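Local coordinates for teichoic acid biosynthesis protein F (Staphylococcus epidermidis, PDB 3L7I) that is a teichoic acid biosynthesis protein whose modelled part has the GT-B fold, two Rossmann-like domains facing each other across a cleft, at residues 625-630 with 654-659; 356-361 with 425-430; 527-532 with 538-543; 636-641 with 674-679; 455-458 with 464-467. All coordinates share one frame; numbering follows the deposited sequence.

In the fold
From the N terminus, contact 2 comes first and closes a long loop in the first Rossmann-like domain of the GT-B part, joining the end region of strand 354-358 to the loop after its neighbour 418-423. Contact 5 follows in the same domain as a short closure that settles a loop on the start of helix 465-476. In the other domain contact 3 brings helix 522-531 against strand 539-543. Contacts 1 and 4 then cross, since 636-641 lies between the two segments of contact 1 and 654-659 between those of contact 4; they also touch, M627 O meeting Q637 NE2. Contacts 3 and 4 share the C-terminal sheet, where I541 packs on L677.

Contact 1 of 5, residues 625-630 with 654-659; sequences SVMFDY and FYMNYM. With SO4 (sulfate ion), chain G.
M627 and M656 both turn CG into the position between backbone N and carbonyl carbon (chi1 54° and 58°), and this sends their thioethers toward one another. M627 continues as an extended chain, whereas M656 bends at its next two torsions. The contact lies in the C-terminal Rossmann-like domain of the GT-B fold, where helix 626-630 belongs to the beta-alpha-beta crossover from strand 618-621 to strand 637-640 and the loop 654-659 reaches back to it. The two methionines pass antiparallel, M627 CE coming 4.1 Å from M656 SD. The methyl end of M656 then meets the ring of F628 at its edge and near its plane, with M656 CE 3.9 Å from F628 CE1. Flexible, unbranched methionine suits such a buried seam, because its torsions let it follow a rigid ring; phenylalanine supplies that ring and also meets F698. M627 rests on F639 of the next strand, which places the seam against the sheet. Near the start of the helix sits a sulfate ion, probably from the crystallisation liquor, also held by S624 OG. Here the backbone gives the bond: S625 N donates to sulfate O4 over 2.6 Å, at an N-H...O angle of 160°.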
# COMPACT_ATOMS: atom_id res chain seq x y z
N SER A 625 -27.46 -16.38 41.76
CA SER A 625 -28.48 -16.94 40.90
C SER A 625 -28.62 -18.46 41.06
O SER A 625 -29.55 -19.05 40.52
CB SER A 625 -28.16 -16.59 39.44
OG SER A 625 -28.60 -17.61 38.56
N VAL A 626 -27.70 -19.10 41.78
CA VAL A 626 -27.87 -20.53 42.05
C VAL A 626 -29.09 -20.84 42.90
O VAL A 626 -29.66 -21.91 42.80
CB VAL A 626 -26.65 -21.23 42.73
CG1 VAL A 626 -25.49 -21.33 41.78
CG2 VAL A 626 -26.27 -20.53 44.05
N MET A 627 -29.50 -19.93 43.77
CA MET A 627 -30.66 -20.25 44.59
C MET A 627 -31.87 -20.57 43.72
O MET A 627 -32.74 -21.36 44.11
CB MET A 627 -30.96 -19.12 45.56
CG MET A 627 -31.12 -17.79 44.89
SD MET A 627 -31.81 -16.60 46.04
CE MET A 627 -31.97 -15.16 44.98
N PHE A 628 -31.93 -19.97 42.53
CA PHE A 628 -33.09 -20.15 41.68
C PHE A 628 -33.05 -21.52 41.04
O PHE A 628 -34.08 -22.03 40.60
CB PHE A 628 -33.15 -19.08 40.58
CG PHE A 628 -33.33 -17.68 41.08
CD1 PHE A 628 -34.46 -17.32 41.77
CD2 PHE A 628 -32.37 -16.72 40.84
CE1 PHE A 628 -34.64 -16.04 42.23
CE2 PHE A 628 -32.55 -15.44 41.29
CZ PHE A 628 -33.68 -15.10 41.98
N ASP A 629 -31.86 -22.10 40.95
CA ASP A 629 -31.72 -23.42 40.36
C ASP A 629 -32.08 -24.46 41.40
O ASP A 629 -32.96 -25.31 41.20
CB ASP A 629 -30.28 -23.67 39.92
CG ASP A 629 -29.86 -22.77 38.77
OD1 ASP A 629 -28.81 -22.11 38.91
OD2 ASP A 629 -30.58 -22.74 37.74
N TYR A 630 -31.38 -24.38 42.53
CA TYR A 630 -31.51 -25.35 43.60
C TYR A 630 -32.96 -25.46 44.06
O TYR A 630 -33.40 -26.51 44.51
CB TYR A 630 -30.57 -24.97 44.75
CG TYR A 630 -30.57 -25.96 45.85
CD1 TYR A 630 -29.99 -27.20 45.69
CD2 TYR A 630 -31.17 -25.66 47.06
CE1 TYR A 630 -30.01 -28.14 46.73
CE2 TYR A 630 -31.20 -26.58 48.10
CZ TYR A 630 -30.61 -27.81 47.93
OH TYR A 630 -30.63 -28.72 48.95
N PHE A 654 -31.00 -5.16 43.12
CA PHE A 654 -31.51 -6.52 43.00
C PHE A 654 -32.90 -6.40 42.42
O PHE A 654 -33.62 -5.46 42.72
CB PHE A 654 -31.62 -7.15 44.38
CG PHE A 654 -30.33 -7.73 44.90
CD1 PHE A 654 -29.14 -7.56 44.21
CD2 PHE A 654 -30.31 -8.42 46.10
CE1 PHE A 654 -27.95 -8.09 44.71
CE2 PHE A 654 -29.14 -8.95 46.60
CZ PHE A 654 -27.95 -8.78 45.89
N TYR A 655 -33.30 -7.36 41.59
CA TYR A 655 -34.61 -7.28 40.97
C TYR A 655 -35.67 -7.72 41.95
O TYR A 655 -36.82 -7.26 41.88
CB TYR A 655 -34.70 -8.16 39.74
CG TYR A 655 -33.86 -7.70 38.57
CD1 TYR A 655 -34.20 -6.57 37.84
CD2 TYR A 655 -32.74 -8.43 38.18
CE1 TYR A 655 -33.44 -6.17 36.76
CE2 TYR A 655 -31.99 -8.03 37.11
CZ TYR A 655 -32.34 -6.91 36.41
OH TYR A 655 -31.56 -6.54 35.35
N MET A 656 -35.30 -8.60 42.86
CA MET A 656 -36.27 -9.08 43.82
C MET A 656 -36.10 -8.44 45.19
O MET A 656 -35.09 -7.79 45.48
CB MET A 656 -36.19 -10.59 43.93
CG MET A 656 -34.84 -11.09 44.33
SD MET A 656 -35.05 -12.49 45.44
CE MET A 656 -36.35 -13.39 44.60
N ASN A 657 -37.12 -8.60 46.02
CA ASN A 657 -37.05 -8.07 47.36
C ASN A 657 -36.39 -9.06 48.31
O ASN A 657 -37.06 -9.86 48.97
CB ASN A 657 -38.41 -7.62 47.85
CG ASN A 657 -38.30 -6.68 49.03
OD1 ASN A 657 -37.34 -6.77 49.81
ND2 ASN A 657 -39.26 -5.77 49.17
N TYR A 658 -35.07 -9.00 48.35
CA TYR A 658 -34.21 -9.92 49.11
C TYR A 658 -34.58 -10.05 50.59
O TYR A 658 -34.53 -11.14 51.16
CB TYR A 658 -32.78 -9.42 49.03
CG TYR A 658 -31.73 -10.38 49.53
CD1 TYR A 658 -31.09 -11.25 48.65
CD2 TYR A 658 -31.34 -10.38 50.85
CE1 TYR A 658 -30.11 -12.11 49.09
CE2 TYR A 658 -30.36 -11.25 51.31
CZ TYR A 658 -29.74 -12.11 50.42
OH TYR A 658 -28.75 -12.98 50.85
N MET A 659 -34.90 -8.91 51.21
CA MET A 659 -35.19 -8.89 52.62
C MET A 659 -36.38 -9.77 52.94
O MET A 659 -36.52 -10.25 54.07
CB MET A 659 -35.45 -7.47 53.08
CG MET A 659 -34.47 -7.01 54.12
SD MET A 659 -32.82 -7.62 53.77
CE MET A 659 -31.94 -6.07 53.51
S SO4 G . -24.42 -14.65 40.34
O1 SO4 G . -23.03 -14.98 40.67
O2 SO4 G . -24.88 -13.54 41.19
O3 SO4 G . -24.54 -14.25 38.94
O4 SO4 G . -25.26 -15.83 40.57

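Contact 2 of 5, residues 356-361 with 425-430; sequences VFESFG and ARTPLY
E358 of strand 354-358 begins a contact with the loop that follows strand 418-423. The two strands are neighbours at the middle of the parallel sheet in the first Rossmann-like domain of the GT-B fold. Strand order changes direction between them, so this is the topological switch point, where loops commonly form a crevice. E358 points toward the loop, with CG anti to the backbone N (chi1 -167°) and its chain extended. OE1 is gripped by R406 in a salt bridge and by S388 OG, which fixes the buried carboxylate and probably steadies its negative charge. The second oxygen, OE2, lies 3.9 Å from T427 CG2, a van der Waals touch between a carboxylate oxygen and a methyl, made as the two side chains angle across one another. Beyond S359 the backbone turns sharply: F360 takes a positive phi of 41°, and its N is bound by N424 OD1. The F360 side chain starts away from the loop, so it is the backbone that meets A425. G361 also has a positive phi, a conformation that glycine adopts at little cost. Alanine fits opposite this turn because its methyl is small: A425 CB sits 4.3 Å from F360 CA and 4.4 Å from G361 N.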
# COMPACT_ATOMS: atom_id res chain seq x y z
N VAL A 356 -22.51 -25.74 16.27
CA VAL A 356 -21.46 -25.44 17.27
C VAL A 356 -22.00 -25.24 18.67
O VAL A 356 -23.04 -24.62 18.85
CB VAL A 356 -20.66 -24.15 16.96
CG1 VAL A 356 -19.17 -24.42 16.93
CG2 VAL A 356 -21.14 -23.46 15.69
N PHE A 357 -21.24 -25.71 19.66
CA PHE A 357 -21.57 -25.53 21.07
C PHE A 357 -20.42 -24.87 21.79
O PHE A 357 -19.26 -25.13 21.49
CB PHE A 357 -21.85 -26.88 21.73
CG PHE A 357 -23.05 -27.57 21.19
CD1 PHE A 357 -24.19 -27.70 21.95
CD2 PHE A 357 -23.05 -28.05 19.90
CE1 PHE A 357 -25.31 -28.32 21.44
CE2 PHE A 357 -24.16 -28.68 19.38
CZ PHE A 357 -25.30 -28.82 20.15
N GLU A 358 -20.74 -24.02 22.76
CA GLU A 358 -19.70 -23.46 23.59
C GLU A 358 -20.36 -23.03 24.87
O GLU A 358 -21.37 -22.36 24.85
CB GLU A 358 -19.08 -22.27 22.89
CG GLU A 358 -17.80 -21.75 23.47
CD GLU A 358 -17.41 -20.41 22.82
OE1 GLU A 358 -16.22 -20.21 22.43
OE2 GLU A 358 -18.33 -19.55 22.67
N SER A 359 -19.82 -23.46 25.99
CA SER A 359 -20.30 -22.91 27.25
C SER A 359 -19.23 -22.10 27.95
O SER A 359 -18.04 -22.39 27.86
CB SER A 359 -20.85 -23.97 28.19
OG SER A 359 -19.88 -24.92 28.51
N PHE A 360 -19.70 -21.04 28.61
CA PHE A 360 -18.85 -20.04 29.23
C PHE A 360 -17.62 -19.59 28.43
O PHE A 360 -16.51 -19.55 28.93
CB PHE A 360 -18.52 -20.49 30.63
CG PHE A 360 -19.74 -20.75 31.44
CD1 PHE A 360 -20.61 -19.70 31.74
CD2 PHE A 360 -20.04 -22.04 31.87
CE1 PHE A 360 -21.74 -19.92 32.48
CE2 PHE A 360 -21.19 -22.28 32.62
CZ PHE A 360 -22.04 -21.22 32.94
N GLY A 361 -17.85 -19.26 27.17
CA GLY A 361 -16.79 -18.78 26.32
C GLY A 361 -15.68 -19.80 26.20
O GLY A 361 -14.50 -19.45 26.06
N ALA A 425 -23.44 -17.91 26.88
CA ALA A 425 -22.78 -16.66 27.24
C ALA A 425 -22.55 -15.88 25.98
O ALA A 425 -22.73 -16.41 24.89
CB ALA A 425 -21.48 -16.93 27.94
N ARG A 426 -22.16 -14.63 26.12
CA ARG A 426 -21.97 -13.77 24.96
C ARG A 426 -20.91 -14.37 24.08
O ARG A 426 -19.90 -14.81 24.61
CB ARG A 426 -21.55 -12.37 25.40
CG ARG A 426 -22.62 -11.66 26.14
CD ARG A 426 -22.04 -10.49 26.84
NE ARG A 426 -21.58 -9.55 25.86
CZ ARG A 426 -20.95 -8.43 26.16
NH1 ARG A 426 -20.71 -8.16 27.43
NH2 ARG A 426 -20.55 -7.61 25.17
N THR A 427 -21.13 -14.42 22.77
CA THR A 427 -20.06 -14.84 21.88
C THR A 427 -19.52 -13.62 21.15
O THR A 427 -20.26 -12.68 20.89
CB THR A 427 -20.44 -16.03 20.91
OG1 THR A 427 -21.19 -15.55 19.81
CG2 THR A 427 -21.21 -17.15 21.61
N PRO A 428 -18.21 -13.62 20.85
CA PRO A 428 -17.47 -12.45 20.34
C PRO A 428 -18.13 -11.76 19.14
O PRO A 428 -18.75 -12.41 18.30
CB PRO A 428 -16.11 -13.01 19.94
CG PRO A 428 -15.96 -14.28 20.69
CD PRO A 428 -17.36 -14.82 20.93
N LEU A 429 -17.99 -10.44 19.06
CA LEU A 429 -18.54 -9.69 17.94
C LEU A 429 -17.77 -9.85 16.61
O LEU A 429 -18.34 -9.64 15.54
CB LEU A 429 -18.69 -8.22 18.31
CG LEU A 429 -19.79 -8.00 19.34
CD1 LEU A 429 -19.84 -6.53 19.71
CD2 LEU A 429 -21.13 -8.47 18.80
N TYR A 430 -16.49 -10.22 16.65
CA TYR A 430 -15.79 -10.45 15.40
C TYR A 430 -16.31 -11.71 14.69
O TYR A 430 -16.01 -11.92 13.52
CB TYR A 430 -14.26 -10.49 15.57
CG TYR A 430 -13.78 -11.38 16.69
CD1 TYR A 430 -13.67 -12.76 16.50
CD2 TYR A 430 -13.43 -10.85 17.93
CE1 TYR A 430 -13.23 -13.58 17.52
CE2 TYR A 430 -13.00 -11.66 18.96
CZ TYR A 430 -12.90 -13.03 18.76
OH TYR A 430 -12.48 -13.85 19.79

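Contact 3 of 5, residues 527-532 with 538-543; sequences EIRTHL and KKVIMY
R529 makes the whole close part of this contact, reaching from helix 522-531 to strand 539-543, the first strand of the C-terminal Rossmann-like sheet. Its chain bends at chi3 (60°), bringing the guanidinium to the start of the strand. There NH2 comes 3.5 Å from K538 O, which lies at the edge of the guanidinium near its plane, a polar approach too long to count as a hydrogen bond. NH1 meets the methyl V540 CG2 at 3.6 Å. V540 is buried, and its branched side chain suits a strand packed against V578 of the neighbouring strand.

The other side is loose: R529 itself stays partly exposed, and K538 leads its long chain away, its NZ bonding to G574 O instead. Arginine thus suits this boundary, since its aliphatic part can span the gap while its charged end stays near a carbonyl and solvent. The chemistry implies probably a modest electrostatic attraction, with van der Waals contact and no directional bond.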
# COMPACT_ATOMS: atom_id res chain seq x y z
N GLU A 527 -23.30 -42.77 42.05
CA GLU A 527 -22.11 -42.46 41.26
C GLU A 527 -21.51 -41.16 41.78
O GLU A 527 -20.35 -41.11 42.23
CB GLU A 527 -22.45 -42.26 39.79
CG GLU A 527 -22.71 -43.52 38.98
CD GLU A 527 -23.13 -43.20 37.54
OE1 GLU A 527 -22.83 -42.07 37.06
OE2 GLU A 527 -23.76 -44.08 36.89
N ILE A 528 -22.31 -40.10 41.70
CA ILE A 528 -21.92 -38.76 42.10
C ILE A 528 -21.32 -38.79 43.49
O ILE A 528 -20.29 -38.15 43.76
CB ILE A 528 -23.13 -37.84 42.09
CG1 ILE A 528 -23.80 -37.89 40.72
CG2 ILE A 528 -22.72 -36.43 42.46
CD1 ILE A 528 -25.10 -37.09 40.63
N ARG A 529 -21.96 -39.54 44.38
CA ARG A 529 -21.53 -39.56 45.77
C ARG A 529 -20.20 -40.27 45.94
O ARG A 529 -19.31 -39.76 46.61
CB ARG A 529 -22.59 -40.16 46.68
CG ARG A 529 -23.75 -39.25 46.96
CD ARG A 529 -24.75 -39.92 47.86
NE ARG A 529 -24.15 -40.29 49.14
CZ ARG A 529 -24.20 -39.53 50.24
NH1 ARG A 529 -24.81 -38.34 50.20
NH2 ARG A 529 -23.64 -39.95 51.36
N THR A 530 -20.06 -41.46 45.35
CA THR A 530 -18.82 -42.21 45.55
C THR A 530 -17.67 -41.62 44.74
O THR A 530 -16.50 -41.82 45.08
CB THR A 530 -18.97 -43.74 45.31
OG1 THR A 530 -19.30 -43.99 43.95
CG2 THR A 530 -20.06 -44.33 46.22
N HIS A 531 -18.01 -40.88 43.68
CA HIS A 531 -17.00 -40.16 42.93
C HIS A 531 -16.33 -39.11 43.80
O HIS A 531 -15.11 -38.97 43.78
CB HIS A 531 -17.60 -39.54 41.68
CG HIS A 531 -16.61 -38.77 40.85
ND1 HIS A 531 -15.60 -39.38 40.14
CD2 HIS A 531 -16.47 -37.43 40.64
CE1 HIS A 531 -14.89 -38.46 39.52
NE2 HIS A 531 -15.39 -37.27 39.80
N LEU A 532 -17.12 -38.37 44.59
CA LEU A 532 -16.59 -37.42 45.57
C LEU A 532 -16.01 -38.05 46.86
O LEU A 532 -15.53 -37.33 47.74
CB LEU A 532 -17.64 -36.37 45.93
CG LEU A 532 -18.11 -35.47 44.79
CD1 LEU A 532 -19.47 -34.84 45.10
CD2 LEU A 532 -17.09 -34.40 44.44
N LYS A 538 -23.70 -39.98 56.26
CA LYS A 538 -23.71 -38.55 56.49
C LYS A 538 -24.52 -37.77 55.44
O LYS A 538 -24.48 -38.08 54.25
CB LYS A 538 -22.26 -38.05 56.64
CG LYS A 538 -21.76 -38.01 58.11
CD LYS A 538 -20.41 -38.76 58.37
CE LYS A 538 -19.52 -38.08 59.46
NZ LYS A 538 -18.85 -36.77 58.97
N LYS A 539 -25.28 -36.79 55.91
CA LYS A 539 -26.04 -35.92 55.04
C LYS A 539 -25.15 -34.79 54.52
O LYS A 539 -24.01 -34.63 54.95
CB LYS A 539 -27.27 -35.37 55.76
CG LYS A 539 -28.43 -36.38 55.86
CD LYS A 539 -29.77 -35.72 56.21
CE LYS A 539 -29.83 -35.31 57.70
NZ LYS A 539 -30.87 -34.26 57.97
N VAL A 540 -25.66 -33.99 53.60
CA VAL A 540 -24.76 -33.17 52.80
C VAL A 540 -25.17 -31.70 52.66
O VAL A 540 -26.18 -31.38 52.03
CB VAL A 540 -24.60 -33.78 51.40
CG1 VAL A 540 -23.88 -32.80 50.47
CG2 VAL A 540 -23.87 -35.09 51.49
N ILE A 541 -24.36 -30.81 53.25
CA ILE A 541 -24.54 -29.37 53.07
C ILE A 541 -23.65 -28.88 51.92
O ILE A 541 -22.49 -29.31 51.78
CB ILE A 541 -24.22 -28.61 54.38
CG1 ILE A 541 -25.20 -28.97 55.48
CG2 ILE A 541 -24.28 -27.13 54.18
CD1 ILE A 541 -24.68 -28.66 56.85
N MET A 542 -24.19 -28.00 51.08
CA MET A 542 -23.39 -27.31 50.07
C MET A 542 -23.31 -25.83 50.34
O MET A 542 -24.31 -25.20 50.65
CB MET A 542 -23.93 -27.52 48.66
CG MET A 542 -22.82 -27.66 47.64
SD MET A 542 -23.17 -26.98 46.01
CE MET A 542 -24.94 -26.84 46.12
N TYR A 543 -22.13 -25.26 50.19
CA TYR A 543 -21.94 -23.85 50.50
C TYR A 543 -21.36 -23.14 49.29
O TYR A 543 -20.28 -23.48 48.84
CB TYR A 543 -20.99 -23.72 51.68
CG TYR A 543 -20.71 -22.31 52.10
CD1 TYR A 543 -21.69 -21.34 52.06
CD2 TYR A 543 -19.46 -21.95 52.56
CE1 TYR A 543 -21.43 -20.04 52.46
CE2 TYR A 543 -19.19 -20.67 52.96
CZ TYR A 543 -20.17 -19.71 52.91
OH TYR A 543 -19.85 -18.43 53.32

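Contact 4 of 5, residues 636-641 with 674-679; sequences PQFFFA and AKELKN
Packing of helix on sheet defines this contact: F638 of strand 637-640 meets E676 and L677 of helix 670-677 in the C-terminal Rossmann-like domain of the GT-B fold. The strand runs between 618-621 and the short strand 666-667, and the helix follows directly after the latter, folding back over the sheet. F638 sets CG anti to the carbonyl carbon (chi1 -68°), which lifts its ring off the strand toward the helix. L677 directs its CD1 methyl to one face of that ring, though the exact placing of CD1 is doubtful because the model brings it too close. L673 from the preceding turn and V683 of helix 680-686 also touch the ring, so several aliphatic groups line the aromatic, a setting that suits a large apolar residue. E676 plays two parts. Its aliphatic portion borders the ring at the edge, while a bend at chi2 (94°) turns the acid group elsewhere, its plane lying 51° from that of the ring. OE2 has a weak hydrogen bond with Y667 OH, so a glutamate can serve at this partly exposed boundary. The methylene does the touching, with E676 CG 3.5 Å from F638 CE1.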
# COMPACT_ATOMS: atom_id res chain seq x y z
N PRO A 636 -34.41 -26.96 51.83
CA PRO A 636 -34.05 -25.78 52.62
C PRO A 636 -32.84 -25.04 52.06
O PRO A 636 -31.83 -25.68 51.76
CB PRO A 636 -33.67 -26.38 53.98
CG PRO A 636 -34.30 -27.71 54.01
CD PRO A 636 -34.29 -28.20 52.61
N GLN A 637 -32.93 -23.73 51.94
CA GLN A 637 -31.76 -22.92 51.64
C GLN A 637 -31.53 -21.97 52.81
O GLN A 637 -32.47 -21.67 53.55
CB GLN A 637 -31.93 -22.13 50.34
CG GLN A 637 -32.50 -22.93 49.19
CD GLN A 637 -32.26 -22.26 47.84
OE1 GLN A 637 -31.31 -21.49 47.68
NE2 GLN A 637 -33.11 -22.57 46.86
N PHE A 638 -30.28 -21.55 52.99
CA PHE A 638 -29.87 -20.58 54.00
C PHE A 638 -29.08 -19.48 53.30
O PHE A 638 -28.54 -19.69 52.21
CB PHE A 638 -28.98 -21.23 55.05
CG PHE A 638 -29.68 -22.23 55.91
CD1 PHE A 638 -30.31 -21.83 57.10
CD2 PHE A 638 -29.74 -23.57 55.54
CE1 PHE A 638 -30.97 -22.75 57.90
CE2 PHE A 638 -30.40 -24.49 56.35
CZ PHE A 638 -31.01 -24.08 57.53
N PHE A 639 -29.01 -18.33 53.94
CA PHE A 639 -28.42 -17.16 53.32
C PHE A 639 -27.55 -16.42 54.29
O PHE A 639 -28.01 -15.61 55.09
CB PHE A 639 -29.53 -16.28 52.73
CG PHE A 639 -30.33 -17.00 51.71
CD1 PHE A 639 -29.85 -17.14 50.40
CD2 PHE A 639 -31.50 -17.65 52.07
CE1 PHE A 639 -30.56 -17.86 49.45
CE2 PHE A 639 -32.21 -18.38 51.12
CZ PHE A 639 -31.75 -18.48 49.81
N PHE A 640 -26.27 -16.73 54.23
CA PHE A 640 -25.29 -16.22 55.16
C PHE A 640 -24.74 -14.87 54.68
O PHE A 640 -23.58 -14.75 54.27
CB PHE A 640 -24.21 -17.27 55.28
CG PHE A 640 -23.10 -16.90 56.18
CD1 PHE A 640 -21.80 -17.21 55.83
CD2 PHE A 640 -23.34 -16.28 57.38
CE1 PHE A 640 -20.74 -16.89 56.67
CE2 PHE A 640 -22.28 -15.95 58.23
CZ PHE A 640 -20.98 -16.26 57.88
N ALA A 641 -25.59 -13.85 54.70
CA ALA A 641 -25.20 -12.51 54.30
C ALA A 641 -24.43 -11.79 55.42
O ALA A 641 -24.97 -10.93 56.10
CB ALA A 641 -26.43 -11.70 53.90
N ALA A 674 -25.38 -22.61 62.31
CA ALA A 674 -24.89 -23.90 62.78
C ALA A 674 -25.96 -24.62 63.61
O ALA A 674 -26.31 -25.76 63.33
CB ALA A 674 -23.61 -23.74 63.59
N LYS A 675 -26.49 -23.95 64.61
CA LYS A 675 -27.49 -24.57 65.46
C LYS A 675 -28.68 -25.02 64.62
O LYS A 675 -29.19 -26.12 64.80
CB LYS A 675 -27.91 -23.61 66.57
CG LYS A 675 -26.78 -23.20 67.52
CD LYS A 675 -26.07 -24.42 68.14
CE LYS A 675 -25.17 -24.02 69.31
NZ LYS A 675 -24.53 -25.21 69.95
N GLU A 676 -29.11 -24.18 63.70
CA GLU A 676 -30.27 -24.46 62.86
C GLU A 676 -30.13 -25.76 62.03
O GLU A 676 -31.05 -26.58 62.00
CB GLU A 676 -30.55 -23.27 61.94
CG GLU A 676 -31.90 -23.28 61.26
CD GLU A 676 -32.96 -22.52 62.02
OE1 GLU A 676 -33.20 -22.84 63.21
OE2 GLU A 676 -33.56 -21.60 61.42
N LEU A 677 -28.99 -25.91 61.34
CA LEU A 677 -28.64 -27.14 60.60
C LEU A 677 -28.75 -28.46 61.42
O LEU A 677 -28.92 -29.55 60.85
CB LEU A 677 -27.21 -27.02 60.05
CG LEU A 677 -26.94 -26.32 58.70
CD1 LEU A 677 -28.14 -25.57 58.15
CD2 LEU A 677 -25.72 -25.38 58.77
N LYS A 678 -28.62 -28.36 62.74
CA LYS A 678 -28.64 -29.55 63.59
C LYS A 678 -29.81 -30.43 63.17
O LYS A 678 -29.67 -31.65 63.05
CB LYS A 678 -28.78 -29.15 65.05
CG LYS A 678 -28.00 -30.01 66.01
CD LYS A 678 -26.54 -30.04 65.61
CE LYS A 678 -25.66 -29.99 66.84
NZ LYS A 678 -25.84 -28.68 67.50
N ASN A 679 -30.95 -29.79 62.94
CA ASN A 679 -32.20 -30.49 62.63
C ASN A 679 -32.83 -29.97 61.34
O ASN A 679 -33.68 -29.07 61.36
CB ASN A 679 -33.17 -30.32 63.80
CG ASN A 679 -34.47 -31.05 63.58
OD1 ASN A 679 -34.67 -31.68 62.54
ND2 ASN A 679 -35.37 -30.97 64.56

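Contact 5 of 5, residues 455-458 with 464-467; sequences MKVV and TTPK
A short local contact between a loop and the first turn of a helix joins V458 to T465 in the first Rossmann-like domain of the GT-B fold. The loop follows strand 438-441, and helix 465-476 begins a few residues after it. T465 is the residue most covered here. Its OG1 stands anti to the carbonyl carbon (chi1 -67°), facing the loop, and accepts a weak hydrogen bond from V458 N at 2.8 Å, bent to 126° at the hydrogen. The same oxygen lies 3.4 Å from V458 CB, so the hydroxyl sits against the root of the valine as well as its amide. V458, directed toward the helix and buried, brings a compact branched side chain that crosses T465 at a slant. The methyl of T465 adds a lighter touch, its CG2 being 4.3 Å from K456 O.

The helix start is held separately. T464 is the N-cap, and its OG1 accepts from K467 N at 3.2 Å and 156°, a straighter bond. P466 suits the first turn, where the nitrogen needs no hydrogen to give. M455 O is bound by K469 NZ farther along the helix, and T464 packs on T464 of a second subunit. Two successive threonines thus divide the polar work: one hydroxyl caps the helix and the next receives a loop amide, with the bent bond implying a modest tie reinforced by packing.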
# COMPACT_ATOMS: atom_id res chain seq x y z
N MET A 455 -27.92 -1.87 34.43
CA MET A 455 -26.89 -1.34 35.31
C MET A 455 -26.90 0.17 35.24
O MET A 455 -27.15 0.75 34.18
CB MET A 455 -25.53 -1.87 34.92
CG MET A 455 -25.43 -3.36 35.08
SD MET A 455 -23.72 -3.90 35.02
CE MET A 455 -23.96 -5.68 35.12
N LYS A 456 -26.63 0.83 36.37
CA LYS A 456 -26.63 2.28 36.37
C LYS A 456 -25.24 2.84 36.05
O LYS A 456 -25.12 3.73 35.21
CB LYS A 456 -27.15 2.84 37.70
CG LYS A 456 -27.84 4.21 37.59
CD LYS A 456 -29.14 4.16 36.76
CE LYS A 456 -28.93 4.55 35.28
NZ LYS A 456 -28.92 6.04 35.06
N VAL A 457 -24.22 2.30 36.70
CA VAL A 457 -22.83 2.63 36.38
C VAL A 457 -21.99 1.37 36.19
O VAL A 457 -22.28 0.34 36.80
CB VAL A 457 -22.16 3.50 37.47
CG1 VAL A 457 -22.21 2.80 38.82
CG2 VAL A 457 -20.71 3.80 37.08
N VAL A 458 -20.96 1.48 35.36
CA VAL A 458 -20.01 0.39 35.11
C VAL A 458 -18.59 0.95 35.02
O VAL A 458 -18.09 1.24 33.93
CB VAL A 458 -20.35 -0.39 33.80
CG1 VAL A 458 -19.23 -1.34 33.41
CG2 VAL A 458 -21.67 -1.13 33.93
N THR A 464 -16.45 2.56 28.78
CA THR A 464 -17.45 3.47 29.32
C THR A 464 -18.81 2.78 29.33
O THR A 464 -19.09 1.96 28.45
CB THR A 464 -17.53 4.78 28.48
OG1 THR A 464 -18.20 4.54 27.24
CG2 THR A 464 -16.14 5.33 28.21
N THR A 465 -19.64 3.10 30.31
CA THR A 465 -20.96 2.48 30.42
C THR A 465 -21.76 2.55 29.12
O THR A 465 -22.46 1.61 28.77
CB THR A 465 -21.78 3.08 31.59
OG1 THR A 465 -21.18 2.72 32.84
CG2 THR A 465 -23.23 2.57 31.57
N PRO A 466 -21.69 3.68 28.41
CA PRO A 466 -22.46 3.74 27.16
C PRO A 466 -21.89 2.83 26.10
O PRO A 466 -22.67 2.21 25.37
CB PRO A 466 -22.32 5.20 26.72
CG PRO A 466 -21.91 5.93 27.93
CD PRO A 466 -21.11 4.98 28.76
N LYS A 467 -20.56 2.75 25.99
CA LYS A 467 -19.92 1.91 24.98
C LYS A 467 -20.03 0.43 25.35
O LYS A 467 -19.93 -0.45 24.50
CB LYS A 467 -18.46 2.33 24.76
CG LYS A 467 -17.78 1.59 23.61
CD LYS A 467 -16.69 2.42 22.94
CE LYS A 467 -16.05 1.65 21.77
NZ LYS A 467 -15.28 2.55 20.83